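Local coordinates for putative cell surface protein (Streptococcus pyogenes, PDB 4OFQ) that probably acts as a cell-surface adhesin of the antigen I/II family, its C-terminal region being built from beta-sandwich domains, one of which binds a calcium ion, at residues 12-17 with 48-53; 68-73 with 99-104; 260-263 with 267-270. All blocks are in the same frame, centred on the assembly; numbering follows the deposited sequence.

Interaction 1 of 3, residues 12-17 with 48-53; sequences NLIQPT and DQYKGM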
loop_
_atom_site.group_PDB
_atom_site.type_symbol
_atom_site.label_atom_id
_atom_site.label_comp_id
_atom_site.label_asym_id
_atom_site.label_seq_id
_atom_site.Cartn_x
_atom_site.Cartn_y
_atom_site.Cartn_z
ATOM N N ASN A 12 8.594 6.727 31.145
ATOM C CA ASN A 12 8.076 7.583 30.082
ATOM C C ASN A 12 9.169 8.420 29.410
ATOM O O ASN A 12 8.874 9.351 28.659
ATOM C CB ASN A 12 6.931 8.473 30.590
ATOM C CG ASN A 12 7.387 9.491 31.630
ATOM O OD1 ASN A 12 8.418 9.316 32.282
ATOM N ND2 ASN A 12 6.611 10.559 31.791
ATOM N N LEU A 13 10.427 8.082 29.688
ATOM C CA LEU A 13 11.570 8.759 29.082
ATOM C C LEU A 13 12.324 7.839 28.117
ATOM O O LEU A 13 13.188 8.285 27.364
ATOM C CB LEU A 13 12.522 9.283 30.154
ATOM C CG LEU A 13 12.001 10.459 30.987
ATOM C CD1 LEU A 13 13.075 10.963 31.924
ATOM C CD2 LEU A 13 11.493 11.586 30.078
ATOM N N ILE A 14 12.014 6.550 28.168
ATOM C CA ILE A 14 12.527 5.609 27.180
ATOM C C ILE A 14 11.373 5.287 26.236
ATOM O O ILE A 14 10.353 4.740 26.654
ATOM C CB ILE A 14 13.069 4.335 27.856
ATOM C CG1 ILE A 14 14.139 4.714 28.886
ATOM C CG2 ILE A 14 13.622 3.368 26.820
ATOM C CD1 ILE A 14 14.471 3.619 29.867
ATOM N N GLN A 15 11.526 5.638 24.964
ATOM C CA GLN A 15 10.398 5.592 24.043
ATOM C C GLN A 15 10.835 5.175 22.647
ATOM O O GLN A 15 11.235 6.017 21.840
ATOM C CB GLN A 15 9.690 6.956 24.014
ATOM C CG GLN A 15 8.481 7.037 23.087
ATOM C CD GLN A 15 7.457 5.941 23.345
ATOM O OE1 GLN A 15 7.242 5.525 24.487
ATOM N NE2 GLN A 15 6.818 5.466 22.276
ATOM N N PRO A 16 10.784 3.861 22.368
ATOM C CA PRO A 16 10.995 3.400 20.992
ATOM C C PRO A 16 9.872 3.956 20.124
ATOM O O PRO A 16 8.747 4.152 20.591
ATOM C CB PRO A 16 10.884 1.875 21.102
ATOM C CG PRO A 16 10.084 1.635 22.348
ATOM C CD PRO A 16 10.391 2.771 23.279
ATOM N N THR A 17 10.171 4.249 18.871
ATOM C CA THR A 17 9.159 4.839 18.010
ATOM C C THR A 17 9.242 4.176 16.649
ATOM O O THR A 17 10.260 3.581 16.320
ATOM C CB THR A 17 9.382 6.351 17.841
ATOM O OG1 THR A 17 10.664 6.574 17.237
ATOM C CG2 THR A 17 9.324 7.073 19.186
ATOM N N ASP A 48 18.921 7.160 24.547
ATOM C CA ASP A 48 19.262 8.474 25.081
ATOM C C ASP A 48 19.354 8.536 26.616
ATOM O O ASP A 48 20.306 9.096 27.160
ATOM C CB ASP A 48 18.283 9.522 24.553
ATOM C CG ASP A 48 18.642 10.914 24.998
ATOM O OD1 ASP A 48 19.641 11.456 24.490
ATOM O OD2 ASP A 48 17.929 11.459 25.857
ATOM N N GLN A 49 18.379 7.948 27.305
ATOM C CA GLN A 49 18.324 8.024 28.766
ATOM C C GLN A 49 19.513 7.336 29.446
ATOM O O GLN A 49 19.867 7.665 30.579
ATOM C CB GLN A 49 17.028 7.400 29.292
ATOM C CG GLN A 49 15.826 8.316 29.253
ATOM C CD GLN A 49 16.001 9.556 30.111
ATOM O OE1 GLN A 49 16.049 9.479 31.339
ATOM N NE2 GLN A 49 16.091 10.710 29.464
ATOM N N TYR A 50 20.115 6.375 28.754
ATOM C CA TYR A 50 21.181 5.558 29.338
ATOM C C TYR A 50 22.555 6.224 29.305
ATOM O O TYR A 50 23.492 5.728 29.928
ATOM C CB TYR A 50 21.259 4.209 28.626
ATOM C CG TYR A 50 19.973 3.430 28.678
ATOM C CD1 TYR A 50 19.310 3.239 29.881
ATOM C CD2 TYR A 50 19.410 2.900 27.520
ATOM C CE1 TYR A 50 18.120 2.529 29.939
ATOM C CE2 TYR A 50 18.213 2.193 27.567
ATOM C CZ TYR A 50 17.583 2.006 28.786
ATOM O OH TYR A 50 16.406 1.300 28.844
ATOM N N LYS A 51 22.674 7.332 28.576
ATOM C CA LYS A 51 23.964 7.998 28.392
ATOM C C LYS A 51 24.639 8.364 29.701
ATOM O O LYS A 51 24.024 8.959 30.582
ATOM C CB LYS A 51 23.790 9.263 27.545
ATOM C CG LYS A 51 25.087 9.989 27.236
ATOM C CD LYS A 51 24.846 11.197 26.340
ATOM C CE LYS A 51 26.150 11.876 25.946
ATOM N NZ LYS A 51 25.920 13.035 25.029
ATOM N N GLY A 52 25.910 7.990 29.828
ATOM C CA GLY A 52 26.718 8.386 30.965
ATOM C C GLY A 52 26.441 7.627 32.251
ATOM O O GLY A 52 27.088 7.878 33.264
ATOM N N MET A 53 25.490 6.697 32.218
ATOM C CA MET A 53 25.198 5.891 33.399
ATOM C C MET A 53 26.028 4.614 33.402
ATOM O O MET A 53 26.662 4.268 32.398
ATOM C CB MET A 53 23.711 5.539 33.467
ATOM C CG MET A 53 22.778 6.724 33.238
ATOM S SD MET A 53 21.118 6.455 33.898
ATOM C CE MET A 53 20.527 5.104 32.912
#
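Leu-13 lies over one face of the Gln-49 side-chain amide, while Ile-14 runs on past the same glutamine to the hydroxyl end of Tyr-50. The amide carbon carries most of the first meeting: Leu-13 CB sits almost directly above Gln-49 CD at 3.5 Å. One methyl reaches along the same face toward the oxygen, with Leu-13 CD1 3.4 Å from Gln-49 OE1. The glutamine gets there by bending at its second torsion (chi2 -62°), which turns the flat of the amide toward the leucine. Its CG meanwhile presses on the backbone, 3.2 Å from Leu-13 O. No hydrogen bond crosses between the two segments, so van der Waals contact does the work.

Ile-14 and Tyr-50 meet at about a right angle. The delta methyl makes the touch, and it is tight: Ile-14 CD1 is 3.2 Å from Tyr-50 OH and 3.7 Å from Tyr-50 CZ. Asp-174 holds the polar end of the tyrosine, its OD2 hydrogen-bonded to the hydroxyl, and Phe-175 meets the ring edge-to-face. Within 48-53, Met-53 CE lies in plane at the ring's edge, brought back by a type II turn from Tyr-50 to Met-53 with Gly-52 at the position of positive phi.

Ile-14 and Tyr-50 both rest on Tyr-179 of strand 177-188. The arrangement belongs to the margin of a beta sandwich, where the lead-in to strand 17-20 and the short 3-10 turn following strand 38-45 cover strands of the other sheet.

Interaction 2 of 3, residues 68-73 with 99-104; sequences DDYKDE and MRHVLS. With CA (calcium ion), chain C.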
loop_
_atom_site.group_PDB
_atom_site.type_symbol
_atom_site.label_atom_id
_atom_site.label_comp_id
_atom_site.label_asym_id
_atom_site.label_seq_id
_atom_site.Cartn_x
_atom_site.Cartn_y
_atom_site.Cartn_z
ATOM N N ASP A 68 10.092 -5.914 16.011
ATOM C CA ASP A 68 9.134 -5.291 15.132
ATOM C C ASP A 68 7.971 -6.240 14.990
ATOM O O ASP A 68 8.105 -7.315 14.414
ATOM C CB ASP A 68 9.716 -4.970 13.760
ATOM C CG ASP A 68 8.719 -4.219 12.885
ATOM O OD1 ASP A 68 7.685 -4.816 12.526
ATOM O OD2 ASP A 68 8.972 -3.038 12.577
ATOM N N ASP A 69 6.832 -5.825 15.532
ATOM C CA ASP A 69 5.607 -6.602 15.513
ATOM C C ASP A 69 4.710 -6.062 14.401
ATOM O O ASP A 69 3.982 -5.076 14.582
ATOM C CB ASP A 69 4.916 -6.492 16.885
ATOM C CG ASP A 69 3.642 -7.306 16.980
ATOM O OD1 ASP A 69 3.158 -7.808 15.947
ATOM O OD2 ASP A 69 3.105 -7.431 18.105
ATOM N N TYR A 70 4.774 -6.706 13.245
ATOM C CA TYR A 70 3.933 -6.330 12.113
ATOM C C TYR A 70 2.650 -7.139 12.181
ATOM O O TYR A 70 2.646 -8.250 12.724
ATOM C CB TYR A 70 4.654 -6.601 10.789
ATOM C CG TYR A 70 5.070 -8.057 10.595
ATOM C CD1 TYR A 70 6.308 -8.516 11.042
ATOM C CD2 TYR A 70 4.229 -8.965 9.963
ATOM C CE1 TYR A 70 6.687 -9.848 10.879
ATOM C CE2 TYR A 70 4.603 -10.295 9.786
ATOM C CZ TYR A 70 5.836 -10.725 10.243
ATOM O OH TYR A 70 6.204 -12.045 10.050
ATOM N N LYS A 71 1.557 -6.589 11.650
ATOM C CA LYS A 71 0.300 -7.342 11.591
ATOM C C LYS A 71 0.437 -8.458 10.557
ATOM O O LYS A 71 0.459 -8.204 9.343
ATOM C CB LYS A 71 -0.858 -6.428 11.216
ATOM C CG LYS A 71 -2.188 -7.146 11.106
ATOM C CD LYS A 71 -3.316 -6.138 11.009
ATOM C CE LYS A 71 -4.639 -6.807 10.666
ATOM N NZ LYS A 71 -5.726 -5.773 10.566
ATOM N N ASP A 72 0.518 -9.694 11.028
ATOM C CA ASP A 72 0.897 -10.782 10.128
ATOM C C ASP A 72 -0.205 -11.223 9.153
ATOM O O ASP A 72 0.062 -11.962 8.217
ATOM C CB ASP A 72 1.536 -11.962 10.895
ATOM C CG ASP A 72 0.552 -12.713 11.786
ATOM O OD1 ASP A 72 -0.655 -12.786 11.469
ATOM O OD2 ASP A 72 1.010 -13.258 12.812
ATOM N N GLU A 73 -1.431 -10.759 9.375
ATOM C CA GLU A 73 -2.533 -11.002 8.437
ATOM C C GLU A 73 -2.419 -10.076 7.229
ATOM O O GLU A 73 -2.932 -10.367 6.147
ATOM C CB GLU A 73 -3.878 -10.765 9.122
ATOM C CG GLU A 73 -5.091 -11.019 8.232
ATOM C CD GLU A 73 -6.342 -10.283 8.698
ATOM O OE1 GLU A 73 -6.379 -9.836 9.867
ATOM O OE2 GLU A 73 -7.287 -10.147 7.887
ATOM N N MET A 99 19.411 -11.383 13.801
ATOM C CA MET A 99 18.097 -11.107 13.232
ATOM C C MET A 99 17.285 -12.395 13.216
ATOM O O MET A 99 17.648 -13.346 12.524
ATOM C CB MET A 99 18.210 -10.551 11.809
ATOM C CG MET A 99 16.844 -10.252 11.196
ATOM S SD MET A 99 16.910 -9.426 9.588
ATOM C CE MET A 99 18.079 -8.120 9.860
ATOM N N ARG A 100 16.196 -12.432 13.984
ATOM C CA ARG A 100 15.400 -13.651 14.117
ATOM C C ARG A 100 13.967 -13.423 13.659
ATOM O O ARG A 100 13.259 -12.567 14.203
ATOM C CB ARG A 100 15.408 -14.158 15.578
ATOM C CG ARG A 100 16.744 -14.713 16.046
ATOM C CD ARG A 100 16.671 -15.013 17.544
ATOM N NE ARG A 100 17.921 -15.542 18.072
ATOM C CZ ARG A 100 18.111 -16.817 18.396
ATOM N NH1 ARG A 100 17.130 -17.704 18.246
ATOM N NH2 ARG A 100 19.286 -17.203 18.868
ATOM N N HIS A 101 13.534 -14.181 12.657
ATOM C CA HIS A 101 12.161 -14.075 12.201
ATOM C C HIS A 101 11.385 -15.084 13.027
ATOM O O HIS A 101 11.488 -16.297 12.799
ATOM C CB HIS A 101 12.040 -14.378 10.703
ATOM C CG HIS A 101 10.715 -13.990 10.118
ATOM N ND1 HIS A 101 10.341 -14.325 8.837
ATOM C CD2 HIS A 101 9.670 -13.308 10.650
ATOM C CE1 HIS A 101 9.131 -13.851 8.593
ATOM N NE2 HIS A 101 8.702 -13.228 9.677
ATOM N N VAL A 102 10.641 -14.597 14.013
ATOM C CA VAL A 102 9.919 -15.492 14.914
ATOM C C VAL A 102 8.474 -15.704 14.457
ATOM O O VAL A 102 7.643 -14.795 14.550
ATOM C CB VAL A 102 9.941 -14.969 16.349
ATOM C CG1 VAL A 102 9.203 -15.937 17.268
ATOM C CG2 VAL A 102 11.387 -14.774 16.796
ATOM N N LEU A 103 8.169 -16.905 13.974
ATOM C CA LEU A 103 6.855 -17.157 13.383
ATOM C C LEU A 103 5.836 -17.557 14.450
ATOM O O LEU A 103 4.624 -17.451 14.248
ATOM C CB LEU A 103 6.941 -18.210 12.269
ATOM C CG LEU A 103 7.841 -17.820 11.086
ATOM C CD1 LEU A 103 7.876 -18.924 10.023
ATOM C CD2 LEU A 103 7.409 -16.471 10.473
ATOM N N SER A 104 6.346 -18.011 15.586
ATOM C CA SER A 104 5.519 -18.444 16.705
ATOM C C SER A 104 6.414 -18.533 17.935
ATOM O O SER A 104 7.582 -18.892 17.831
ATOM C CB SER A 104 4.888 -19.804 16.420
ATOM O OG SER A 104 4.354 -20.383 17.607
HETATM CA CA CA C . 2.725 -9.725 14.656
HETATM O O HOH W 1 0.526 -10.234 13.960
#
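A single hydrogen bond between two aromatic side chains, His-101 NE2 to Tyr-70 OH at 2.8 Å, makes up nearly the whole contact, and the tyrosine that accepts it also binds calcium through its own backbone oxygen. The imidazole is the donor. The hydroxyl lies only 2° out of the His-101 ring plane, so the N-H points straight out from the ring's edge. Seen from the other partner, NE2 approaches the edge of the phenol near its plane, and the two side chains cross at about a right angle. On the histidine side, one face is touched by a methyl of the same segment, Leu-103 CD2, 3.5 Å above the plane and offset toward the rim.

Tyr-70 holds its ring between the backbone N and the carbonyl carbon (chi1 58°), sending the phenol toward the histidine while the peptide oxygen turns to the metal. The calcium ion is gripped by Tyr-70 O at 2.4 Å and by Asp-69 OD1 at 2.4 Å. Water 1 adds another ligand, also 2.4 Å from the calcium, and is itself held by Asp-72 N, which donates to it over 3.0 Å. The backbone oxygens of Val-124 and Glu-126 complete the protein's share of the site. Asp-72 OD2 accepts from Glu-126 N, tying the loop that follows Tyr-70 to another part of the calcium shell.

Strands 64-70 and 97-102 are not neighbours: strand 127-132 runs between them, paired antiparallel to each, and its Tyr-128 stacks on the His-101 ring while touching Tyr-70. The bond thus bridges over that middle strand, with 97-102 at the border of the mixed sheet and strand 164-174 along the far side of 64-70.

Interaction 3 of 3, residues 260-263 with 267-270; sequences DITL and SVIT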
loop_
_atom_site.group_PDB
_atom_site.type_symbol
_atom_site.label_atom_id
_atom_site.label_comp_id
_atom_site.label_asym_id
_atom_site.label_seq_id
_atom_site.Cartn_x
_atom_site.Cartn_y
_atom_site.Cartn_z
ATOM N N ASP A 260 -14.644 16.341 -8.409
ATOM C CA ASP A 260 -13.846 17.547 -8.598
ATOM C C ASP A 260 -12.365 17.223 -8.370
ATOM O O ASP A 260 -12.002 16.616 -7.358
ATOM C CB ASP A 260 -14.257 18.655 -7.623
ATOM C CG ASP A 260 -15.633 19.225 -7.908
ATOM O OD1 ASP A 260 -16.171 19.045 -9.022
ATOM O OD2 ASP A 260 -16.175 19.881 -6.996
ATOM N N ILE A 261 -11.520 17.635 -9.308
ATOM C CA ILE A 261 -10.087 17.340 -9.265
ATOM C C ILE A 261 -9.285 18.632 -9.113
ATOM O O ILE A 261 -9.406 19.541 -9.931
ATOM C CB ILE A 261 -9.623 16.597 -10.543
ATOM C CG1 ILE A 261 -10.406 15.292 -10.716
ATOM C CG2 ILE A 261 -8.113 16.311 -10.499
ATOM C CD1 ILE A 261 -10.326 14.713 -12.123
ATOM N N THR A 262 -8.469 18.717 -8.065
ATOM C CA THR A 262 -7.647 19.907 -7.849
ATOM C C THR A 262 -6.208 19.611 -8.236
ATOM O O THR A 262 -5.666 18.578 -7.850
ATOM C CB THR A 262 -7.714 20.393 -6.386
ATOM O OG1 THR A 262 -9.065 20.751 -6.066
ATOM C CG2 THR A 262 -6.801 21.598 -6.161
ATOM N N LEU A 263 -5.605 20.507 -9.018
ATOM C CA LEU A 263 -4.233 20.328 -9.482
ATOM C C LEU A 263 -3.282 21.157 -8.630
ATOM O O LEU A 263 -3.726 21.942 -7.796
ATOM C CB LEU A 263 -4.098 20.703 -10.955
ATOM C CG LEU A 263 -5.057 19.926 -11.857
ATOM C CD1 LEU A 263 -4.839 20.286 -13.309
ATOM C CD2 LEU A 263 -4.898 18.413 -11.639
ATOM N N SER A 267 -5.732 25.092 -9.714
ATOM C CA SER A 267 -6.899 25.038 -10.589
ATOM C C SER A 267 -7.746 23.803 -10.285
ATOM O O SER A 267 -7.232 22.802 -9.797
ATOM C CB SER A 267 -6.483 25.052 -12.060
ATOM O OG SER A 267 -5.806 23.856 -12.410
ATOM N N VAL A 268 -9.043 23.882 -10.579
ATOM C CA VAL A 268 -9.962 22.784 -10.307
ATOM C C VAL A 268 -10.652 22.322 -11.584
ATOM O O VAL A 268 -11.127 23.134 -12.373
ATOM C CB VAL A 268 -11.047 23.193 -9.294
ATOM C CG1 VAL A 268 -12.072 22.067 -9.121
ATOM C CG2 VAL A 268 -10.419 23.565 -7.963
ATOM N N ILE A 269 -10.681 21.013 -11.790
ATOM C CA ILE A 269 -11.440 20.415 -12.877
ATOM C C ILE A 269 -12.703 19.861 -12.239
ATOM O O ILE A 269 -12.635 18.982 -11.387
ATOM C CB ILE A 269 -10.639 19.282 -13.562
ATOM C CG1 ILE A 269 -9.396 19.856 -14.249
ATOM C CG2 ILE A 269 -11.496 18.539 -14.566
ATOM C CD1 ILE A 269 -8.394 18.805 -14.691
ATOM N N THR A 270 -13.856 20.391 -12.630
ATOM C CA THR A 270 -15.102 20.016 -11.984
ATOM C C THR A 270 -15.611 18.653 -12.425
ATOM O O THR A 270 -15.344 18.199 -13.538
ATOM C CB THR A 270 -16.179 21.073 -12.208
ATOM O OG1 THR A 270 -16.428 21.206 -13.613
ATOM C CG2 THR A 270 -15.703 22.399 -11.654
#
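The flat groups here are peptide planes, and Ile-261 and Ile-269 join theirs edge to edge as the hydrogen-bonded pair of a small antiparallel beta hairpin. Ile-261 N donates to Ile-269 O at 2.7 Å, and the return bond from Ile-269 N to Ile-261 O matches it at 2.7 Å. Both bonds are nearly straight (174° and 171° at the hydrogen). Toward the turn, Leu-263 N closes a third bond on Ser-267 O at 2.9 Å.

One face of the hairpin carries the two isoleucines, whose CB atoms stand 4.2 Å apart. Leu-263 joins them, its CD1 4.1 Å from Ile-269 CD1, and both of these side chains rest on Phe-298 of helix 296-299. The other face bears Thr-262 and Val-268, a non-hydrogen-bonded pair, with OG1 of the threonine 3.7 Å from CG2 of the valine. At the open end the Asp-260 carboxylate reaches across: its OD1 accepts a hydrogen bond from Lys-271 N and lies 3.3 Å from Thr-270 CA.

Overall arrangement
From the N terminus, interaction 1 comes first: it closes a loop of 30 residues that takes in most of strand 17-20 and strands 32-33 and 38-45. Interaction 2 opens only after that one is complete, spanning 25 residues beside the calcium site; its centre lies about 25 Å from that of interaction 1, and segment 48-53 and both segments of interaction 2 fall in the C2-type family region. Interaction 3, the shortest closure, belongs to the C-terminal family region, its centre about 43 Å from that of interaction 2. The three follow in series, without nesting or crossing. Each ties local parts of the fold: the sandwich margin, the mixed sheet and a C-terminal hairpin.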